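Local coordinates for HutD family protein (PDB 1YLL) that is of unknown function but belongs to the HutD family within the cupin clan and is probably linked to histidine utilisation, at residues D[109-114]-D[124-129]; D[140-145]-D[178-183]; D[29-34]-D[38-43]. All coordinates share one frame; numbering follows the deposited sequence. Where two conformers were deposited one is given.

Contact 1. Residues D[109-114]-D[124-129]; sequences RDFNLI and LQWLRV
The rings of Phe111 and Trp126 meet obliquely, their planes 68° apart, and the Phe111 centroid lies 5.8 Å from that of the Trp126 six-membered ring. The touching atoms are Phe111 CD2 and Trp126 CZ2, 3.9 Å apart, so the benzo part of the indole makes the contact. Leu124 CD1 also comes obliquely to the phenyl, 4.5 Å from Phe111 CE2, and the Phe145 ring stacks on Phe111. With CG of Phe111 opposite its backbone N (chi1 176°), the phenyl points across toward 124-129; the indole starts from a CB that does not aim straight at 109-114, and only its far end closes the distance. Leu124 CD1 also rests 4.1 Å from Leu113 CB, joining the aromatic pair to an aliphatic one. No hydrogen bond crosses the contact, and the buried indole N-H is satisfied elsewhere, by Trp126 NE1 to Ser66 OG. The two segments run nearly antiparallel (153°) but their axes come no closer than 10.5 Å, a spacing filled by side chains, as where sheets pack face to face in a beta sandwich or barrel. Strand 108-115 lies inside the six-stranded sheet between 42-49 and 62-69, while 120-129 is the last strand of the five-stranded sheet within this chain, beside 187-197, whose Cys191 touches both Phe111 and Leu124. Beyond that edge Leu124 pairs antiparallel with a strand of a second subunit, so the sheet continues across the interface.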
loop_
_atom_site.group_PDB
_atom_site.type_symbol
_atom_site.label_atom_id
_atom_site.label_comp_id
_atom_site.label_asym_id
_atom_site.label_seq_id
_atom_site.Cartn_x
_atom_site.Cartn_y
_atom_site.Cartn_z
ATOM N N ARG D 109 -24.741 -18.158 13.345
ATOM C CA ARG D 109 -24.179 -18.201 11.998
ATOM C C ARG D 109 -22.779 -18.698 12.265
ATOM O O ARG D 109 -22.146 -18.333 13.270
ATOM C CB ARG D 109 -24.097 -16.820 11.346
ATOM C CG ARG D 109 -25.458 -16.166 11.135
ATOM C CD ARG D 109 -25.365 -15.027 10.117
ATOM N NE ARG D 109 -25.392 -15.554 8.750
ATOM C CZ ARG D 109 -25.001 -14.872 7.676
ATOM N NH1 ARG D 109 -24.548 -13.641 7.813
ATOM N NH2 ARG D 109 -25.069 -15.421 6.469
ATOM N N ASP D 110 -22.288 -19.561 11.383
ATOM C CA ASP D 110 -20.955 -20.085 11.571
ATOM C C ASP D 110 -20.152 -19.954 10.285
ATOM O O ASP D 110 -20.685 -19.589 9.235
ATOM C CB ASP D 110 -20.973 -21.552 12.038
ATOM C CG ASP D 110 -21.696 -22.479 11.097
ATOM O OD1 ASP D 110 -21.653 -22.291 9.850
ATOM O OD2 ASP D 110 -22.300 -23.440 11.623
ATOM N N PHE D 111 -18.857 -20.194 10.421
ATOM C CA PHE D 111 -17.904 -20.113 9.325
ATOM C C PHE D 111 -17.299 -21.523 9.267
ATOM O O PHE D 111 -16.828 -22.041 10.289
ATOM C CB PHE D 111 -16.876 -19.058 9.720
ATOM C CG PHE D 111 -15.750 -18.907 8.759
ATOM C CD1 PHE D 111 -15.973 -18.387 7.469
ATOM C CD2 PHE D 111 -14.465 -19.247 9.132
ATOM C CE1 PHE D 111 -14.915 -18.226 6.586
ATOM C CE2 PHE D 111 -13.396 -19.080 8.242
ATOM C CZ PHE D 111 -13.627 -18.575 6.975
ATOM N N ASN D 112 -17.295 -22.121 8.071
ATOM C CA ASN D 112 -16.871 -23.512 7.934
ATOM C C ASN D 112 -15.809 -23.723 6.903
ATOM O O ASN D 112 -15.968 -23.239 5.802
ATOM C CB ASN D 112 -18.062 -24.356 7.445
ATOM C CG ASN D 112 -19.000 -24.781 8.554
ATOM O OD1 ASN D 112 -18.650 -25.611 9.389
ATOM N ND2 ASN D 112 -20.205 -24.223 8.554
ATOM N N LEU D 113 -14.757 -24.482 7.245
ATOM C CA LEU D 113 -13.756 -24.876 6.243
ATOM C C LEU D 113 -13.943 -26.395 6.172
ATOM O O LEU D 113 -13.983 -27.030 7.201
ATOM C CB LEU D 113 -12.326 -24.648 6.761
ATOM C CG LEU D 113 -11.095 -24.573 5.831
ATOM C CD1 LEU D 113 -9.914 -25.243 6.460
ATOM C CD2 LEU D 113 -11.356 -25.062 4.434
ATOM N N ILE D 114 -14.106 -26.952 4.975
ATOM C CA ILE D 114 -14.195 -28.407 4.837
ATOM C C ILE D 114 -13.150 -28.738 3.779
ATOM O O ILE D 114 -13.169 -28.134 2.715
ATOM C CB ILE D 114 -15.597 -28.815 4.356
ATOM C CG1 ILE D 114 -16.633 -28.299 5.369
ATOM C CG2 ILE D 114 -15.705 -30.364 4.165
ATOM C CD1 ILE D 114 -18.064 -28.625 5.005
ATOM N N LEU D 124 -5.613 -22.587 9.825
ATOM C CA LEU D 124 -6.730 -21.683 10.005
ATOM C C LEU D 124 -6.510 -20.938 11.296
ATOM O O LEU D 124 -6.280 -21.564 12.351
ATOM C CB LEU D 124 -8.056 -22.459 10.057
ATOM C CG LEU D 124 -9.309 -21.585 10.245
ATOM C CD1 LEU D 124 -10.523 -22.252 9.527
ATOM C CD2 LEU D 124 -9.632 -21.308 11.741
ATOM N N GLN D 125 -6.587 -19.602 11.233
ATOM C CA GLN D 125 -6.384 -18.818 12.447
ATOM C C GLN D 125 -7.170 -17.507 12.465
ATOM O O GLN D 125 -7.138 -16.764 11.506
ATOM C CB GLN D 125 -4.890 -18.473 12.606
ATOM C CG GLN D 125 -4.595 -17.659 13.877
ATOM C CD GLN D 125 -3.147 -17.453 14.165
ATOM O OE1 GLN D 125 -2.302 -17.650 13.311
ATOM N NE2 GLN D 125 -2.842 -17.041 15.405
ATOM N N TRP D 126 -7.877 -17.250 13.561
ATOM C CA TRP D 126 -8.600 -15.980 13.731
ATOM C C TRP D 126 -7.588 -14.960 14.220
ATOM O O TRP D 126 -6.838 -15.234 15.145
ATOM C CB TRP D 126 -9.709 -16.151 14.782
ATOM C CG TRP D 126 -10.902 -16.797 14.193
ATOM C CD1 TRP D 126 -11.243 -18.147 14.257
ATOM C CD2 TRP D 126 -11.911 -16.173 13.411
ATOM N NE1 TRP D 126 -12.395 -18.366 13.580
ATOM C CE2 TRP D 126 -12.834 -17.184 13.036
ATOM C CE3 TRP D 126 -12.132 -14.863 12.981
ATOM C CZ2 TRP D 126 -13.958 -16.914 12.252
ATOM C CZ3 TRP D 126 -13.246 -14.596 12.203
ATOM C CH2 TRP D 126 -14.145 -15.608 11.848
ATOM N N LEU D 127 -7.559 -13.798 13.553
ATOM C CA LEU D 127 -6.625 -12.720 13.888
ATOM C C LEU D 127 -7.400 -11.428 14.098
ATOM O O LEU D 127 -8.280 -11.109 13.316
ATOM C CB LEU D 127 -5.660 -12.540 12.723
ATOM C CG LEU D 127 -4.784 -13.761 12.394
ATOM C CD1 LEU D 127 -4.165 -13.610 10.998
ATOM C CD2 LEU D 127 -3.726 -13.914 13.455
ATOM N N ARG D 128 -7.060 -10.669 15.150
ATOM C CA ARG D 128 -7.752 -9.392 15.364
ATOM C C ARG D 128 -6.793 -8.342 14.833
ATOM O O ARG D 128 -5.686 -8.185 15.369
ATOM C CB ARG D 128 -8.018 -9.121 16.841
ATOM C CG ARG D 128 -8.948 -7.916 17.065
ATOM C CD ARG D 128 -9.300 -7.749 18.545
ATOM N NE ARG D 128 -10.392 -6.796 18.760
ATOM C CZ ARG D 128 -10.248 -5.598 19.319
ATOM N NH1 ARG D 128 -11.305 -4.811 19.478
ATOM N NH2 ARG D 128 -9.049 -5.183 19.710
ATOM N N VAL D 129 -7.208 -7.655 13.778
ATOM C CA VAL D 129 -6.382 -6.625 13.161
ATOM C C VAL D 129 -6.596 -5.308 13.921
ATOM O O VAL D 129 -7.657 -4.707 13.849
ATOM C CB VAL D 129 -6.738 -6.432 11.671
ATOM C CG1 VAL D 129 -5.809 -5.385 11.064
ATOM C CG2 VAL D 129 -6.577 -7.745 10.907
#

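Contact 2. Residues D[140-145]-D[178-183]; sequences STLLLF and QHWRLT
A CH-pi contact dominates: Leu142 drops its CD2 methyl onto one face of the Trp180 indole, 3.3 Å from the centroid of the six-membered ring and only 13° off the ring normal. The methyl therefore sits over the middle of the benzo ring, close enough to count as tight packing, with CD2 3.3 Å from Trp180 CE2. The two side chains arrive from opposite directions. Leu142 holds CG opposite its backbone N (chi1 167°), whereas Trp180 holds CG opposite its carbonyl carbon (chi1 -65°), and this pair of settings brings the methyl down over the ring face. The second interaction is purely aliphatic and looser: Leu144 and Leu182 slide past each other, with CD2 of Leu144 4.2 Å from CD1 of Leu182. Polar bonding plays no part between the segments, and all four touching residues are buried. Leu142 CA lies 10.1 Å from Trp180 CA, and Leu144 CA 10.0 Å from Leu182 CA, so the segments advance in the same sense with one layer of side chains between two sheets, consistent with the C-terminal cupin-like barrel of this family. Strand 141-146 lies between 168-171 and 187-197 in the five-stranded sheet, and Leu169 of the former touches both Leu144 and Trp180. Strand 178-184 lies in the facing four-stranded sheet between 132-137, whose Trp135 stacks on Trp180, and 151-155, whose Ile153 packs on Leu182.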
loop_
_atom_site.group_PDB
_atom_site.type_symbol
_atom_site.label_atom_id
_atom_site.label_comp_id
_atom_site.label_asym_id
_atom_site.label_seq_id
_atom_site.Cartn_x
_atom_site.Cartn_y
_atom_site.Cartn_z
ATOM N N SER D 140 0.122 -21.607 -1.199
ATOM C CA SER D 140 -0.318 -21.339 -2.559
ATOM C C SER D 140 -1.729 -20.783 -2.590
ATOM O O SER D 140 -2.093 -20.061 -3.510
ATOM C CB SER D 140 -0.258 -22.616 -3.382
ATOM O OG SER D 140 -1.131 -23.589 -2.865
ATOM N N THR D 141 -2.540 -21.144 -1.594
ATOM C CA THR D 141 -3.894 -20.605 -1.544
ATOM C C THR D 141 -4.155 -19.892 -0.227
ATOM O O THR D 141 -3.831 -20.430 0.838
ATOM C CB THR D 141 -4.942 -21.714 -1.715
ATOM O OG1 THR D 141 -4.900 -22.204 -3.065
ATOM C CG2 THR D 141 -6.352 -21.169 -1.428
ATOM N N LEU D 142 -4.666 -18.666 -0.305
ATOM C CA LEU D 142 -5.038 -17.919 0.890
ATOM C C LEU D 142 -6.492 -17.449 0.790
ATOM O O LEU D 142 -6.892 -16.832 -0.187
ATOM C CB LEU D 142 -4.123 -16.699 1.149
ATOM C CG LEU D 142 -4.685 -15.708 2.207
ATOM C CD1 LEU D 142 -4.675 -16.359 3.590
ATOM C CD2 LEU D 142 -3.882 -14.424 2.275
ATOM N N LEU D 143 -7.298 -17.780 1.799
ATOM C CA LEU D 143 -8.658 -17.296 1.856
ATOM C C LEU D 143 -8.627 -16.410 3.109
ATOM O O LEU D 143 -8.260 -16.863 4.198
ATOM C CB LEU D 143 -9.644 -18.458 2.044
ATOM C CG LEU D 143 -9.567 -19.501 0.930
ATOM C CD1 LEU D 143 -10.339 -20.760 1.311
ATOM C CD2 LEU D 143 -10.111 -18.860 -0.331
ATOM N N LEU D 144 -8.959 -15.127 2.971
ATOM C CA LEU D 144 -8.914 -14.235 4.132
ATOM C C LEU D 144 -10.322 -13.672 4.327
ATOM O O LEU D 144 -10.776 -12.825 3.560
ATOM C CB LEU D 144 -7.887 -13.107 3.882
ATOM C CG LEU D 144 -7.487 -12.213 5.047
ATOM C CD1 LEU D 144 -8.677 -11.414 5.502
ATOM C CD2 LEU D 144 -6.933 -13.041 6.216
ATOM N N PHE D 145 -11.026 -14.195 5.330
ATOM C CA PHE D 145 -12.406 -13.832 5.596
ATOM C C PHE D 145 -12.490 -12.731 6.636
ATOM O O PHE D 145 -11.876 -12.844 7.673
ATOM C CB PHE D 145 -13.133 -15.058 6.140
ATOM C CG PHE D 145 -14.557 -14.792 6.557
ATOM C CD1 PHE D 145 -15.566 -14.717 5.613
ATOM C CD2 PHE D 145 -14.874 -14.642 7.918
ATOM C CE1 PHE D 145 -16.892 -14.500 6.003
ATOM C CE2 PHE D 145 -16.208 -14.427 8.325
ATOM C CZ PHE D 145 -17.199 -14.358 7.386
ATOM N N GLN D 178 5.295 -15.091 0.252
ATOM C CA GLN D 178 4.451 -13.917 0.139
ATOM C C GLN D 178 4.447 -13.085 1.400
ATOM O O GLN D 178 4.447 -13.627 2.518
ATOM C CB GLN D 178 2.997 -14.330 -0.151
ATOM C CG GLN D 178 2.816 -15.370 -1.277
ATOM C CD GLN D 178 3.280 -14.848 -2.646
ATOM O OE1 GLN D 178 3.821 -15.607 -3.465
ATOM N NE2 GLN D 178 3.070 -13.571 -2.892
ATOM N N HIS D 179 4.411 -11.770 1.239
ATOM C CA HIS D 179 4.347 -10.882 2.383
ATOM C C HIS D 179 2.965 -10.245 2.404
ATOM O O HIS D 179 2.615 -9.431 1.547
ATOM C CB HIS D 179 5.434 -9.793 2.333
ATOM C CG HIS D 179 5.475 -8.956 3.566
ATOM N ND1 HIS D 179 6.158 -7.759 3.636
ATOM C CD2 HIS D 179 4.894 -9.131 4.780
ATOM C CE1 HIS D 179 5.990 -7.230 4.838
ATOM N NE2 HIS D 179 5.227 -8.045 5.551
ATOM N N TRP D 180 2.154 -10.656 3.372
ATOM C CA TRP D 180 0.792 -10.162 3.525
ATOM C C TRP D 180 0.667 -9.165 4.666
ATOM O O TRP D 180 1.134 -9.433 5.775
ATOM C CB TRP D 180 -0.172 -11.325 3.845
ATOM C CG TRP D 180 -0.314 -12.332 2.771
ATOM C CD1 TRP D 180 0.312 -13.547 2.675
ATOM C CD2 TRP D 180 -1.184 -12.235 1.648
ATOM N NE1 TRP D 180 -0.128 -14.209 1.562
ATOM C CE2 TRP D 180 -1.046 -13.427 0.910
ATOM C CE3 TRP D 180 -2.073 -11.246 1.198
ATOM C CZ2 TRP D 180 -1.769 -13.669 -0.265
ATOM C CZ3 TRP D 180 -2.805 -11.489 0.012
ATOM C CH2 TRP D 180 -2.642 -12.686 -0.691
ATOM N N ARG D 181 -0.006 -8.039 4.419
ATOM C CA ARG D 181 -0.205 -7.040 5.456
ATOM C C ARG D 181 -1.662 -6.600 5.499
ATOM O O ARG D 181 -2.252 -6.321 4.466
ATOM C CB ARG D 181 0.696 -5.819 5.232
ATOM C CG ARG D 181 0.520 -4.776 6.357
ATOM C CD ARG D 181 1.344 -3.512 6.119
ATOM N NE ARG D 181 2.761 -3.802 5.977
ATOM C CZ ARG D 181 3.537 -4.268 6.952
ATOM N NH1 ARG D 181 3.034 -4.493 8.162
ATOM N NH2 ARG D 181 4.819 -4.520 6.712
ATOM N N LEU D 182 -2.257 -6.572 6.686
ATOM C CA LEU D 182 -3.638 -6.146 6.814
ATOM C C LEU D 182 -3.650 -4.905 7.681
ATOM O O LEU D 182 -2.880 -4.789 8.638
ATOM C CB LEU D 182 -4.476 -7.210 7.515
ATOM C CG LEU D 182 -4.389 -8.608 6.905
ATOM C CD1 LEU D 182 -5.227 -9.536 7.771
ATOM C CD2 LEU D 182 -4.869 -8.625 5.506
ATOM N N THR D 183 -4.553 -3.994 7.357
ATOM C CA THR D 183 -4.675 -2.780 8.135
ATOM C C THR D 183 -6.153 -2.482 8.388
ATOM O O THR D 183 -7.014 -2.849 7.587
ATOM C CB THR D 183 -4.012 -1.620 7.399
ATOM O OG1 THR D 183 -4.176 -0.428 8.168
ATOM C CG2 THR D 183 -4.628 -1.441 6.049
#

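Contact 3. Residues D[29-34]-D[38-43]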
loop_
_atom_site.group_PDB
_atom_site.type_symbol
_atom_site.label_atom_id
_atom_site.label_comp_id
_atom_site.label_asym_id
_atom_site.label_seq_id
_atom_site.Cartn_x
_atom_site.Cartn_y
_atom_site.Cartn_z
ATOM N N ILE D 29 -18.914 -19.742 0.011
ATOM C CA ILE D 29 -18.052 -18.628 -0.352
ATOM C C ILE D 29 -17.181 -19.005 -1.537
ATOM O O ILE D 29 -17.078 -18.247 -2.513
ATOM C CB ILE D 29 -17.150 -18.245 0.851
ATOM C CG1 ILE D 29 -18.037 -17.763 2.014
ATOM C CG2 ILE D 29 -16.140 -17.163 0.440
ATOM C CD1 ILE D 29 -17.264 -17.507 3.289
ATOM N N ALA D 30 -16.568 -20.181 -1.461
ATOM C CA ALA D 30 -15.669 -20.610 -2.511
ATOM C C ALA D 30 -15.310 -22.086 -2.404
ATOM O O ALA D 30 -15.461 -22.696 -1.345
ATOM C CB ALA D 30 -14.386 -19.773 -2.406
ATOM N N ARG D 31 -14.839 -22.669 -3.504
ATOM C CA ARG D 31 -14.352 -24.050 -3.499
ATOM C C ARG D 31 -13.212 -24.092 -4.517
ATOM O O ARG D 31 -13.122 -23.210 -5.369
ATOM C CB ARG D 31 -15.426 -25.056 -3.902
ATOM C CG ARG D 31 -15.934 -24.852 -5.309
ATOM C CD ARG D 31 -16.816 -26.027 -5.684
ATOM N NE ARG D 31 -17.966 -26.144 -4.782
ATOM C CZ ARG D 31 -18.698 -27.241 -4.653
ATOM N NH1 ARG D 31 -18.413 -28.322 -5.373
ATOM N NH2 ARG D 31 -19.678 -27.282 -3.767
ATOM N N ASP D 32 -12.339 -25.088 -4.419
ATOM C CA ASP D 32 -11.260 -25.161 -5.382
ATOM C C ASP D 32 -11.813 -25.557 -6.740
ATOM O O ASP D 32 -11.368 -25.044 -7.773
ATOM C CB ASP D 32 -10.158 -26.140 -4.957
ATOM C CG ASP D 32 -10.640 -27.580 -4.821
ATOM O OD1 ASP D 32 -9.823 -28.495 -5.116
ATOM O OD2 ASP D 32 -11.791 -27.817 -4.412
ATOM N N GLY D 33 -12.788 -26.453 -6.725
ATOM C CA GLY D 33 -13.401 -26.921 -7.959
ATOM C C GLY D 33 -14.201 -28.180 -7.676
ATOM O O GLY D 33 -14.448 -28.525 -6.518
ATOM N N GLY D 34 -14.615 -28.882 -8.723
ATOM C CA GLY D 34 -15.397 -30.091 -8.517
ATOM C C GLY D 34 -16.880 -29.808 -8.330
ATOM O O GLY D 34 -17.284 -28.697 -7.973
ATOM N N ASP D 38 -19.583 -33.537 -2.570
ATOM C CA ASP D 38 -18.635 -34.628 -2.361
ATOM C C ASP D 38 -17.537 -34.619 -3.422
ATOM O O ASP D 38 -16.705 -35.518 -3.460
ATOM C CB ASP D 38 -19.354 -35.986 -2.380
ATOM C CG ASP D 38 -20.032 -36.285 -3.714
ATOM O OD1 ASP D 38 -20.095 -35.394 -4.596
ATOM O OD2 ASP D 38 -20.513 -37.433 -3.874
ATOM N N GLY D 39 -17.540 -33.594 -4.274
ATOM C CA GLY D 39 -16.545 -33.509 -5.335
ATOM C C GLY D 39 -15.492 -32.431 -5.248
ATOM O O GLY D 39 -14.650 -32.324 -6.137
ATOM N N PHE D 40 -15.507 -31.632 -4.183
ATOM C CA PHE D 40 -14.500 -30.585 -4.066
ATOM C C PHE D 40 -13.287 -31.005 -3.254
ATOM O O PHE D 40 -13.305 -32.012 -2.566
ATOM C CB PHE D 40 -15.116 -29.330 -3.420
ATOM C CG PHE D 40 -15.681 -29.556 -2.029
ATOM C CD1 PHE D 40 -14.855 -29.614 -0.894
ATOM C CD2 PHE D 40 -17.054 -29.738 -1.864
ATOM C CE1 PHE D 40 -15.403 -29.856 0.394
ATOM C CE2 PHE D 40 -17.605 -29.980 -0.610
ATOM C CZ PHE D 40 -16.772 -30.038 0.526
ATOM N N GLY D 41 -12.214 -30.226 -3.361
ATOM C CA GLY D 41 -11.012 -30.469 -2.575
ATOM C C GLY D 41 -11.106 -29.685 -1.269
ATOM O O GLY D 41 -10.690 -30.146 -0.211
ATOM N N TRP D 42 -11.621 -28.469 -1.352
ATOM C CA TRP D 42 -11.851 -27.676 -0.149
ATOM C C TRP D 42 -13.024 -26.764 -0.465
ATOM O O TRP D 42 -13.309 -26.445 -1.634
ATOM C CB TRP D 42 -10.612 -26.870 0.307
ATOM C CG TRP D 42 -10.019 -25.952 -0.710
ATOM C CD1 TRP D 42 -8.865 -26.156 -1.421
ATOM C CD2 TRP D 42 -10.515 -24.675 -1.115
ATOM N NE1 TRP D 42 -8.617 -25.094 -2.236
ATOM C CE2 TRP D 42 -9.615 -24.167 -2.081
ATOM C CE3 TRP D 42 -11.638 -23.906 -0.758
ATOM C CZ2 TRP D 42 -9.802 -22.919 -2.713
ATOM C CZ3 TRP D 42 -11.816 -22.668 -1.379
ATOM C CH2 TRP D 42 -10.908 -22.188 -2.348
ATOM N N ARG D 43 -13.743 -26.395 0.584
ATOM C CA ARG D 43 -14.891 -25.530 0.457
ATOM C C ARG D 43 -14.979 -24.648 1.694
ATOM O O ARG D 43 -14.786 -25.128 2.822
ATOM C CB ARG D 43 -16.163 -26.364 0.371
ATOM C CG ARG D 43 -17.433 -25.586 0.280
ATOM C CD ARG D 43 -18.551 -26.548 -0.063
ATOM N NE ARG D 43 -19.888 -25.996 0.141
ATOM C CZ ARG D 43 -20.547 -26.010 1.298
ATOM N NH1 ARG D 43 -21.767 -25.492 1.360
ATOM N NH2 ARG D 43 -19.997 -26.505 2.392
#
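Asp32 and Trp42 form the tight part of this contact. The carboxylate of Asp32 turns back onto the opposite segment, where its OD2 accepts two backbone N-H groups: Gly41 N at 2.7 Å, meeting it on the syn side close to the carboxylate plane, and Trp42 N at 3.1 Å, coming from above that plane. In return, Asp32 N donates to Trp42 O at 3.2 Å. The Trp42 indole lies over the backbone around Arg31 and Asp32: Asp32 CB makes a CH-pi contact 3.6 Å from the centroid of the five-membered ring, while Ala30 CB touches Trp42 CZ3 farther along. CG of Trp42 sits between its backbone N and carbonyl carbon (chi1 56°), which folds the ring over the neighbouring strand. These bonds close the beta hairpin of strands 24-31 and 42-49, in which Arg31 and Arg43 form an antiparallel non-hydrogen-bonded pair; just before it, Ile29 and Ala30 both face Leu44 in a classic beta bulge. The Arg31 and Arg43 side chains leave on one face of the sheet, their guanidinium planes 84° apart, and Glu28 serves both, bridging to NE of each. Phe40 CD2 stands over one face of the Arg31 guanidinium, near its rim; Arg43 CB sits over the centre of one face of the Phe40 ring, and the Tyr61 ring also meets it. Toward solvent the packing thins to backbone. Gly34 and Gly39 are exposed and touch through a CA-H...O contact, Gly34 CA to Gly39 O at 3.3 Å; Gly33 O, though buried, has no hydrogen-bond partner in the model. Arg31 NH1 reaches along this looser side to Gly34 O at 2.9 Å, from above the carbonyl plane, and also bonds Gly36 O.

Overall arrangement
From the N terminus, contact 3 comes first and closes a short hairpin loop between 29-34 and 38-43. Contact 1 follows, bringing 124-129 back across 109-114 after nine residues as the chain passes from the six-stranded to the five-stranded sheet. Contact 2 closes last, over the 32 residues between 140-145 and 178-183, and joins the five-stranded sheet to the four-stranded sheet that holds 178-184. The three are in series; none nests in or crosses another. They nonetheless touch: Ile114 O probably bonds Arg43 N between neighbouring strands, Leu143 packs on Trp42, and Val129 lies against the backbone of Leu182 and Thr183.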